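Local atomic coordinates of minor fimbrium tip subunit Mfa3 (PDB entry 5NF4), a protein that forms part of the tip of the minor fimbriae, filamentous pili through which Porphyromonas gingivalis adheres to host cells and other oral bacteria and builds biofilm. Residues Y288-E296 with Q303-L311; R322-I330 with E338-W346. All coordinates share one frame; numbering follows the deposited sequence.

Contact 1. Residues Y288-E296 with Q303-L311; sequences YDVPIITHE and QYLPFAKGL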
loop_
_atom_site.group_PDB
_atom_site.type_symbol
_atom_site.label_atom_id
_atom_site.label_comp_id
_atom_site.label_asym_id
_atom_site.label_seq_id
_atom_site.Cartn_x
_atom_site.Cartn_y
_atom_site.Cartn_z
ATOM N N TYR A 288 -9.344 -15.130 -19.520
ATOM C CA TYR A 288 -10.391 -14.442 -18.792
ATOM C C TYR A 288 -9.780 -13.244 -18.136
ATOM O O TYR A 288 -8.779 -13.378 -17.429
ATOM C CB TYR A 288 -11.013 -15.340 -17.727
ATOM C CG TYR A 288 -11.659 -16.592 -18.270
ATOM C CD1 TYR A 288 -10.920 -17.760 -18.452
ATOM C CD2 TYR A 288 -13.013 -16.619 -18.578
ATOM C CE1 TYR A 288 -11.514 -18.922 -18.940
ATOM C CE2 TYR A 288 -13.611 -17.765 -19.051
ATOM C CZ TYR A 288 -12.858 -18.913 -19.239
ATOM O OH TYR A 288 -13.467 -20.034 -19.699
ATOM N N ASP A 289 -10.371 -12.078 -18.361
ATOM C CA ASP A 289 -9.905 -10.858 -17.711
ATOM C C ASP A 289 -10.858 -10.473 -16.595
ATOM O O ASP A 289 -12.074 -10.432 -16.770
ATOM C CB ASP A 289 -9.780 -9.722 -18.709
ATOM C CG ASP A 289 -8.653 -9.933 -19.712
ATOM O OD1 ASP A 289 -7.678 -10.644 -19.401
ATOM O OD2 ASP A 289 -8.729 -9.347 -20.807
ATOM N N VAL A 290 -10.288 -10.229 -15.425
ATOM C CA VAL A 290 -11.059 -9.949 -14.234
ATOM C C VAL A 290 -10.631 -8.583 -13.729
ATOM O O VAL A 290 -9.576 -8.445 -13.136
ATOM C CB VAL A 290 -10.840 -10.988 -13.160
ATOM C CG1 VAL A 290 -11.715 -10.710 -11.907
ATOM C CG2 VAL A 290 -11.124 -12.398 -13.732
ATOM N N PRO A 291 -11.433 -7.561 -14.001
ATOM C CA PRO A 291 -11.105 -6.221 -13.483
ATOM C C PRO A 291 -11.125 -6.224 -11.965
ATOM O O PRO A 291 -11.967 -6.887 -11.360
ATOM C CB PRO A 291 -12.214 -5.331 -14.069
ATOM C CG PRO A 291 -12.763 -6.100 -15.217
ATOM C CD PRO A 291 -12.677 -7.551 -14.784
ATOM N N ILE A 292 -10.206 -5.475 -11.370
ATOM C CA ILE A 292 -10.095 -5.343 -9.923
ATOM C C ILE A 292 -10.837 -4.076 -9.499
ATOM O O ILE A 292 -10.691 -3.039 -10.143
ATOM C CB ILE A 292 -8.613 -5.309 -9.527
ATOM C CG1 ILE A 292 -7.957 -6.650 -9.875
ATOM C CG2 ILE A 292 -8.450 -5.006 -8.044
ATOM C CD1 ILE A 292 -6.446 -6.580 -9.894
ATOM N N ILE A 293 -11.691 -4.189 -8.485
ATOM C CA ILE A 293 -12.481 -3.058 -7.996
ATOM C C ILE A 293 -12.356 -2.936 -6.495
ATOM O O ILE A 293 -11.920 -3.876 -5.831
ATOM C CB ILE A 293 -13.960 -3.199 -8.349
ATOM C CG1 ILE A 293 -14.639 -4.305 -7.505
ATOM C CG2 ILE A 293 -14.104 -3.540 -9.808
ATOM C CD1 ILE A 293 -16.091 -4.570 -7.874
ATOM N N THR A 294 -12.751 -1.773 -5.983
ATOM C CA THR A 294 -12.951 -1.571 -4.560
ATOM C C THR A 294 -14.434 -1.416 -4.319
ATOM O O THR A 294 -15.042 -0.415 -4.710
ATOM C CB THR A 294 -12.193 -0.320 -4.043
ATOM O OG1 THR A 294 -10.783 -0.514 -4.224
ATOM C CG2 THR A 294 -12.498 -0.093 -2.601
ATOM N N HIS A 295 -15.021 -2.410 -3.661
ATOM C CA HIS A 295 -16.444 -2.393 -3.359
ATOM C C HIS A 295 -16.741 -3.066 -2.046
ATOM O O HIS A 295 -16.410 -4.234 -1.864
ATOM C CB HIS A 295 -17.218 -3.094 -4.482
ATOM C CG HIS A 295 -18.696 -2.997 -4.324
ATOM N ND1 HIS A 295 -19.401 -1.850 -4.619
ATOM C CD2 HIS A 295 -19.604 -3.897 -3.881
ATOM C CE1 HIS A 295 -20.681 -2.050 -4.360
ATOM N NE2 HIS A 295 -20.830 -3.284 -3.917
ATOM N N GLU A 296 -17.319 -2.298 -1.119
ATOM C CA GLU A 296 -17.779 -2.788 0.175
ATOM C C GLU A 296 -19.217 -3.255 0.059
ATOM O O GLU A 296 -20.033 -2.636 -0.624
ATOM C CB GLU A 296 -17.705 -1.688 1.248
ATOM C CG GLU A 296 -16.401 -0.913 1.297
ATOM C CD GLU A 296 -15.255 -1.716 1.879
ATOM O OE1 GLU A 296 -15.520 -2.752 2.531
ATOM O OE2 GLU A 296 -14.088 -1.303 1.684
ATOM N N GLN A 303 -23.501 -10.819 -8.864
ATOM C CA GLN A 303 -22.420 -11.436 -9.628
ATOM C C GLN A 303 -21.295 -10.436 -9.859
ATOM O O GLN A 303 -21.490 -9.372 -10.454
ATOM C CB GLN A 303 -22.927 -11.962 -10.963
ATOM C CG GLN A 303 -23.967 -13.053 -10.845
ATOM C CD GLN A 303 -24.440 -13.474 -12.207
ATOM O OE1 GLN A 303 -23.696 -14.098 -12.964
ATOM N NE2 GLN A 303 -25.662 -13.095 -12.552
ATOM N N TYR A 304 -20.113 -10.789 -9.375
ATOM C CA TYR A 304 -18.963 -9.918 -9.485
ATOM C C TYR A 304 -18.664 -9.537 -10.931
ATOM O O TYR A 304 -18.479 -8.362 -11.231
ATOM C CB TYR A 304 -17.730 -10.575 -8.876
ATOM C CG TYR A 304 -16.521 -9.681 -8.908
ATOM C CD1 TYR A 304 -16.251 -8.812 -7.867
ATOM C CD2 TYR A 304 -15.640 -9.700 -9.983
ATOM C CE1 TYR A 304 -15.136 -7.979 -7.892
ATOM C CE2 TYR A 304 -14.530 -8.872 -10.021
ATOM C CZ TYR A 304 -14.285 -8.009 -8.972
ATOM O OH TYR A 304 -13.176 -7.177 -8.982
ATOM N N LEU A 305 -18.634 -10.504 -11.846
ATOM C CA LEU A 305 -18.029 -10.187 -13.138
ATOM C C LEU A 305 -18.794 -9.147 -13.962
ATOM O O LEU A 305 -18.173 -8.233 -14.502
ATOM C CB LEU A 305 -17.828 -11.456 -13.958
ATOM C CG LEU A 305 -16.545 -12.189 -13.569
ATOM C CD1 LEU A 305 -16.558 -13.575 -14.235
ATOM C CD2 LEU A 305 -15.273 -11.409 -13.951
ATOM N N PRO A 306 -20.130 -9.264 -14.046
ATOM C CA PRO A 306 -20.880 -8.269 -14.818
ATOM C C PRO A 306 -20.763 -6.872 -14.223
ATOM O O PRO A 306 -20.680 -5.900 -14.958
ATOM C CB PRO A 306 -22.322 -8.781 -14.753
ATOM C CG PRO A 306 -22.202 -10.242 -14.443
ATOM C CD PRO A 306 -20.973 -10.400 -13.626
ATOM N N PHE A 307 -20.737 -6.776 -12.902
ATOM C CA PHE A 307 -20.580 -5.492 -12.233
ATOM C C PHE A 307 -19.199 -4.926 -12.547
ATOM O O PHE A 307 -19.036 -3.790 -13.013
ATOM C CB PHE A 307 -20.760 -5.678 -10.729
ATOM C CG PHE A 307 -20.567 -4.431 -9.922
ATOM C CD1 PHE A 307 -21.299 -3.299 -10.203
ATOM C CD2 PHE A 307 -19.698 -4.406 -8.850
ATOM C CE1 PHE A 307 -21.133 -2.150 -9.446
ATOM C CE2 PHE A 307 -19.560 -3.281 -8.097
ATOM C CZ PHE A 307 -20.272 -2.154 -8.398
ATOM N N ALA A 308 -18.192 -5.749 -12.302
ATOM C CA ALA A 308 -16.802 -5.350 -12.496
ATOM C C ALA A 308 -16.510 -4.999 -13.943
ATOM O O ALA A 308 -15.666 -4.145 -14.228
ATOM C CB ALA A 308 -15.871 -6.450 -12.035
ATOM N N LYS A 309 -17.184 -5.677 -14.867
ATOM C CA LYS A 309 -16.970 -5.395 -16.275
ATOM C C LYS A 309 -17.794 -4.221 -16.814
ATOM O O LYS A 309 -17.832 -3.988 -18.023
ATOM C CB LYS A 309 -17.242 -6.675 -17.088
ATOM C CG LYS A 309 -16.130 -7.680 -16.909
ATOM C CD LYS A 309 -16.268 -8.854 -17.897
ATOM C CE LYS A 309 -14.910 -9.457 -18.240
ATOM N NZ LYS A 309 -14.977 -10.383 -19.404
ATOM N N GLY A 310 -18.423 -3.465 -15.915
ATOM C CA GLY A 310 -19.176 -2.276 -16.298
ATOM C C GLY A 310 -20.442 -2.511 -17.114
ATOM O O GLY A 310 -20.865 -1.624 -17.861
ATOM N N LEU A 311 -21.056 -3.693 -16.985
ATOM C CA LEU A 311 -22.229 -4.042 -17.775
ATOM C C LEU A 311 -23.538 -3.607 -17.117
ATOM O O LEU A 311 -24.580 -3.690 -17.733
ATOM C CB LEU A 311 -22.260 -5.558 -18.042
ATOM C CG LEU A 311 -20.965 -6.092 -18.657
ATOM C CD1 LEU A 311 -21.032 -7.626 -18.842
ATOM C CD2 LEU A 311 -20.664 -5.415 -19.984
HETATM O O HOH W 1 -12.396 -11.808 -20.395
#
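Tyr304 points its hydroxyl at the backbone of Pro291, where the strand ends. Its OH donates to Pro291 O at 2.7 Å, and the C=O...OH angle of 143°, in the carbonyl plane, puts the donor on a lone pair; the accepting oxygen lies at the ring edge. The same hydroxyl also receives a weak, strongly bent bond from Ile293 N and is hydrogen-bonded to Tyr328 OH as well, so two firm partners and one weak one gather round this oxygen. Ile293 approaches the phenol from the opposite direction: with CG1 lodged between backbone N and carbonyl carbon, its CD1 is brought to 3.5 Å from Tyr304 CE1 and 3.7 Å from Phe307 CE2, bridging two aromatic side chains three residues apart on the helix. On the other side of the phenol, Val290 CG1 packs against Tyr304 CE2 at 3.9 Å. The short helix 304-308 packs across the end of strand 288-291 at 70°, with segment axes 8.3 Å apart; a Schellman motif with Gly310 as its C-prime residue ends the helix. Where the backbones come nearest, Ala308 offers just a methyl, and Pro291 CB sits 4.3 Å from Ala308 CB. Farther along, Phe307 turns its edge to the face of His295, a T-shaped pair with planes at 68° and CE2 displaced toward the imidazole rim. His295 NE2 is bonded to Ala298 O, which probably helps hold the ring in this orientation. At the opposite end of the contact the Lys309 chain runs extended past the proline ring, which it crosses nearly at right angles, and its CE reaches 3.3 Å from Asp289 O. Lys309 NZ and Asp289 N both donate to one water, while the Asp289 carboxylate is engaged by Arg279.

Contact 2. Residues R322-I330 with E338-W346; sequences RNRHYIYRI and EVKYSICDW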
loop_
_atom_site.group_PDB
_atom_site.type_symbol
_atom_site.label_atom_id
_atom_site.label_comp_id
_atom_site.label_asym_id
_atom_site.label_seq_id
_atom_site.Cartn_x
_atom_site.Cartn_y
_atom_site.Cartn_z
ATOM N N ARG A 322 -4.027 1.742 -1.262
ATOM C CA ARG A 322 -2.888 1.194 -0.530
ATOM C C ARG A 322 -3.316 0.406 0.703
ATOM O O ARG A 322 -4.306 0.738 1.364
ATOM C CB ARG A 322 -1.945 2.309 -0.094
ATOM C CG ARG A 322 -2.545 3.240 0.946
ATOM C CD ARG A 322 -1.653 4.471 1.229
ATOM N NE ARG A 322 -1.460 5.243 0.007
ATOM C CZ ARG A 322 -0.303 5.727 -0.417
ATOM N NH1 ARG A 322 0.804 5.593 0.330
ATOM N NH2 ARG A 322 -0.261 6.346 -1.598
ATOM N N ASN A 323 -2.537 -0.613 1.024
ATOM C CA ASN A 323 -2.640 -1.344 2.270
ATOM C C ASN A 323 -3.991 -2.044 2.427
ATOM O O ASN A 323 -4.423 -2.333 3.534
ATOM C CB ASN A 323 -2.376 -0.411 3.455
ATOM C CG ASN A 323 -1.678 -1.121 4.625
ATOM O OD1 ASN A 323 -0.704 -1.844 4.447
ATOM N ND2 ASN A 323 -2.188 -0.904 5.827
ATOM N N ARG A 324 -4.632 -2.345 1.302
ATOM C CA ARG A 324 -5.841 -3.148 1.331
ATOM C C ARG A 324 -5.538 -4.501 0.687
ATOM O O ARG A 324 -4.572 -4.651 -0.071
ATOM C CB ARG A 324 -6.991 -2.457 0.598
ATOM C CG ARG A 324 -7.373 -1.087 1.196
ATOM C CD ARG A 324 -7.985 -1.175 2.588
ATOM N NE ARG A 324 -9.314 -1.795 2.637
ATOM C CZ ARG A 324 -10.434 -1.252 2.156
ATOM N NH1 ARG A 324 -10.418 -0.070 1.541
ATOM N NH2 ARG A 324 -11.581 -1.909 2.274
ATOM N N HIS A 325 -6.386 -5.461 0.999
ATOM C CA HIS A 325 -6.206 -6.855 0.580
ATOM C C HIS A 325 -7.393 -7.263 -0.295
ATOM O O HIS A 325 -8.535 -7.317 0.184
ATOM C CB HIS A 325 -6.081 -7.682 1.859
ATOM C CG HIS A 325 -5.722 -9.128 1.676
ATOM N ND1 HIS A 325 -5.695 -10.006 2.743
ATOM C CD2 HIS A 325 -5.387 -9.856 0.582
ATOM C CE1 HIS A 325 -5.357 -11.209 2.314
ATOM N NE2 HIS A 325 -5.165 -11.147 1.008
ATOM N N TYR A 326 -7.107 -7.547 -1.571
ATOM C CA TYR A 326 -8.086 -7.900 -2.587
ATOM C C TYR A 326 -8.049 -9.412 -2.770
ATOM O O TYR A 326 -7.044 -9.974 -3.224
ATOM C CB TYR A 326 -7.788 -7.165 -3.907
ATOM C CG TYR A 326 -7.942 -5.662 -3.782
ATOM C CD1 TYR A 326 -6.942 -4.897 -3.192
ATOM C CD2 TYR A 326 -9.102 -5.021 -4.195
ATOM C CE1 TYR A 326 -7.090 -3.509 -3.013
ATOM C CE2 TYR A 326 -9.260 -3.622 -4.042
ATOM C CZ TYR A 326 -8.242 -2.882 -3.441
ATOM O OH TYR A 326 -8.386 -1.508 -3.227
ATOM N N ILE A 327 -9.142 -10.060 -2.377
ATOM C CA ILE A 327 -9.195 -11.518 -2.299
ATOM C C ILE A 327 -10.217 -12.068 -3.285
ATOM O O ILE A 327 -11.397 -11.716 -3.248
ATOM C CB ILE A 327 -9.533 -11.981 -0.860
ATOM C CG1 ILE A 327 -8.510 -11.408 0.128
ATOM C CG2 ILE A 327 -9.548 -13.514 -0.764
ATOM C CD1 ILE A 327 -8.947 -11.482 1.580
ATOM N N TYR A 328 -9.743 -12.940 -4.174
ATOM C CA TYR A 328 -10.591 -13.601 -5.154
ATOM C C TYR A 328 -10.616 -15.097 -4.925
ATOM O O TYR A 328 -9.595 -15.730 -4.610
ATOM C CB TYR A 328 -10.103 -13.280 -6.584
ATOM C CG TYR A 328 -10.288 -11.821 -6.879
ATOM C CD1 TYR A 328 -9.335 -10.894 -6.485
ATOM C CD2 TYR A 328 -11.448 -11.354 -7.491
ATOM C CE1 TYR A 328 -9.511 -9.550 -6.724
ATOM C CE2 TYR A 328 -11.637 -9.999 -7.725
ATOM C CZ TYR A 328 -10.660 -9.109 -7.352
ATOM O OH TYR A 328 -10.856 -7.768 -7.562
ATOM N N ARG A 329 -11.821 -15.647 -5.035
ATOM C CA ARG A 329 -12.042 -17.078 -4.959
ATOM C C ARG A 329 -12.624 -17.450 -6.307
ATOM O O ARG A 329 -13.702 -16.982 -6.680
ATOM C CB ARG A 329 -12.971 -17.430 -3.780
ATOM C CG ARG A 329 -12.403 -16.874 -2.475
ATOM C CD ARG A 329 -13.335 -16.970 -1.310
ATOM N NE ARG A 329 -14.519 -16.111 -1.383
ATOM C CZ ARG A 329 -14.527 -14.787 -1.250
ATOM N NH1 ARG A 329 -13.399 -14.098 -1.100
ATOM N NH2 ARG A 329 -15.685 -14.143 -1.306
ATOM N N ILE A 330 -11.873 -18.259 -7.047
ATOM C CA ILE A 330 -12.212 -18.580 -8.438
ATOM C C ILE A 330 -12.434 -20.071 -8.696
ATOM O O ILE A 330 -11.663 -20.917 -8.238
ATOM C CB ILE A 330 -11.104 -18.084 -9.377
ATOM C CG1 ILE A 330 -10.907 -16.582 -9.210
ATOM C CG2 ILE A 330 -11.456 -18.457 -10.855
ATOM C CD1 ILE A 330 -9.727 -16.056 -9.941
ATOM N N GLU A 338 -16.080 -18.699 -12.414
ATOM C CA GLU A 338 -16.942 -18.054 -11.447
ATOM C C GLU A 338 -16.010 -17.336 -10.514
ATOM O O GLU A 338 -14.948 -17.854 -10.196
ATOM C CB GLU A 338 -17.811 -19.069 -10.711
ATOM C CG GLU A 338 -18.659 -19.911 -11.629
ATOM C CD GLU A 338 -19.614 -20.778 -10.853
ATOM O OE1 GLU A 338 -19.475 -20.849 -9.616
ATOM O OE2 GLU A 338 -20.511 -21.362 -11.474
ATOM N N VAL A 339 -16.382 -16.131 -10.120
ATOM C CA VAL A 339 -15.525 -15.324 -9.259
ATOM C C VAL A 339 -16.296 -14.792 -8.083
ATOM O O VAL A 339 -17.340 -14.179 -8.262
ATOM C CB VAL A 339 -14.915 -14.130 -10.021
ATOM C CG1 VAL A 339 -13.979 -13.346 -9.098
ATOM C CG2 VAL A 339 -14.169 -14.591 -11.231
ATOM N N LYS A 340 -15.776 -15.039 -6.883
ATOM C CA LYS A 340 -16.262 -14.393 -5.661
ATOM C C LYS A 340 -15.152 -13.507 -5.128
ATOM O O LYS A 340 -13.971 -13.808 -5.315
ATOM C CB LYS A 340 -16.680 -15.428 -4.621
ATOM C CG LYS A 340 -17.908 -16.251 -5.000
ATOM C CD LYS A 340 -19.123 -15.365 -5.187
ATOM C CE LYS A 340 -20.359 -16.147 -5.596
ATOM N NZ LYS A 340 -21.000 -16.817 -4.438
ATOM N N TYR A 341 -15.554 -12.424 -4.456
ATOM C CA TYR A 341 -14.667 -11.316 -4.128
ATOM C C TYR A 341 -14.912 -10.783 -2.737
ATOM O O TYR A 341 -16.049 -10.741 -2.256
ATOM C CB TYR A 341 -14.871 -10.198 -5.139
ATOM C CG TYR A 341 -14.454 -8.787 -4.733
ATOM C CD1 TYR A 341 -13.174 -8.323 -4.993
ATOM C CD2 TYR A 341 -15.365 -7.910 -4.133
ATOM C CE1 TYR A 341 -12.802 -7.007 -4.653
ATOM C CE2 TYR A 341 -15.007 -6.614 -3.797
ATOM C CZ TYR A 341 -13.727 -6.171 -4.057
ATOM O OH TYR A 341 -13.337 -4.895 -3.731
ATOM N N SER A 342 -13.831 -10.358 -2.105
ATOM C CA SER A 342 -13.923 -9.540 -0.903
ATOM C C SER A 342 -12.734 -8.590 -0.824
ATOM O O SER A 342 -11.695 -8.829 -1.417
ATOM C CB SER A 342 -14.008 -10.427 0.339
ATOM O OG SER A 342 -12.889 -11.276 0.438
ATOM N N ILE A 343 -12.907 -7.470 -0.127
ATOM C CA ILE A 343 -11.796 -6.581 0.151
ATOM C C ILE A 343 -11.715 -6.435 1.663
ATOM O O ILE A 343 -12.730 -6.351 2.339
ATOM C CB ILE A 343 -11.978 -5.217 -0.543
ATOM C CG1 ILE A 343 -10.754 -4.336 -0.324
ATOM C CG2 ILE A 343 -13.291 -4.589 -0.113
ATOM C CD1 ILE A 343 -10.883 -2.950 -0.954
ATOM N N CYS A 344 -10.515 -6.467 2.213
ATOM C CA CYS A 344 -10.389 -6.245 3.648
ATOM C C CYS A 344 -9.105 -5.520 3.967
ATOM O O CYS A 344 -8.316 -5.214 3.090
ATOM C CB CYS A 344 -10.456 -7.568 4.409
ATOM S SG CYS A 344 -9.295 -8.805 3.876
ATOM N N ASP A 345 -8.922 -5.198 5.238
ATOM C CA ASP A 345 -7.673 -4.608 5.677
ATOM C C ASP A 345 -6.585 -5.661 5.585
ATOM O O ASP A 345 -6.856 -6.868 5.607
ATOM C CB ASP A 345 -7.784 -4.067 7.109
ATOM C CG ASP A 345 -8.510 -2.732 7.181
ATOM O OD1 ASP A 345 -8.418 -1.935 6.216
ATOM O OD2 ASP A 345 -9.166 -2.476 8.215
ATOM N N TRP A 346 -5.353 -5.188 5.459
ATOM C CA TRP A 346 -4.187 -6.047 5.370
ATOM C C TRP A 346 -3.670 -6.418 6.762
ATOM O O TRP A 346 -3.963 -7.500 7.279
ATOM C CB TRP A 346 -3.126 -5.320 4.560
ATOM C CG TRP A 346 -1.914 -6.085 4.197
ATOM C CD1 TRP A 346 -1.345 -7.131 4.866
ATOM C CD2 TRP A 346 -1.097 -5.842 3.056
ATOM N NE1 TRP A 346 -0.215 -7.555 4.203
ATOM C CE2 TRP A 346 -0.039 -6.772 3.093
ATOM C CE3 TRP A 346 -1.155 -4.922 2.007
ATOM C CZ2 TRP A 346 0.947 -6.810 2.115
ATOM C CZ3 TRP A 346 -0.175 -4.954 1.046
ATOM C CH2 TRP A 346 0.865 -5.899 1.105
HETATM O O HOH W 2 -5.383 -2.382 6.067
#
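Over one face of the Tyr326 ring lies Ile343 CG1, 4.2 Å from the centroid and 16° off the normal, a CH-pi contact. Ile343 CD1 in turn rests on a face of the Arg324 guanidinium, 3.5 Å from NH2; bends at chi2 and chi3 fold that arginine back over the partner strand. Cys344 O lies at the guanidinium edge, whereas the salt bridge from Arg324 NE to Asp345 OD1 is long and out of plane, and Glu296 is the stronger partner. Tyr328 has Val339 CG1 at its edge, 3.6 Å from CD2, and runs beside Tyr341 with the rings oblique at 50°. Across the sheet from these tyrosines, Arg329 sets one guanidinium face over the Lys340 backbone and donates from NH1 to Ser342 OG at 3.3 Å. Six backbone bonds, paired at His325-Cys344, Ile327-Ser342 and Arg329-Lys340, join the two antiparallel strands of a beta hairpin; Arg329 N to Lys340 O measures 2.8 Å. Strand 324-332 also pairs in parallel with strand 180-205, placing it between that strand and 337-345. Tyr328 packs on Leu199, Ile330 on Phe278 of strand 277-282, and Val339 on Tyr304 and Leu305 of helix 304-308.

In the fold
Contact 1 closes before contact 2 opens, helix 304-308 being followed in the chain by strand 324-332. Their centres lie about 12 Å apart, on the same side of the chain's centre. They meet directly: Glu296 OE2 and Arg324 NH2 form a salt bridge at 2.6 Å, Ile293 O and Tyr341 OH are probably hydrogen-bonded at 2.7 Å, and Tyr304 CE1 packs 3.3 Å from Tyr341 CG. The helix and the loop 292-296 therefore lie against the tyrosine-bearing face of the hairpin 324-332/337-345. All four segments belong to the region shared with the fimbrillin-A associated anchor proteins, and together they join the last strands of the modelled chain to strand 287-291 and its neighbour 277-282.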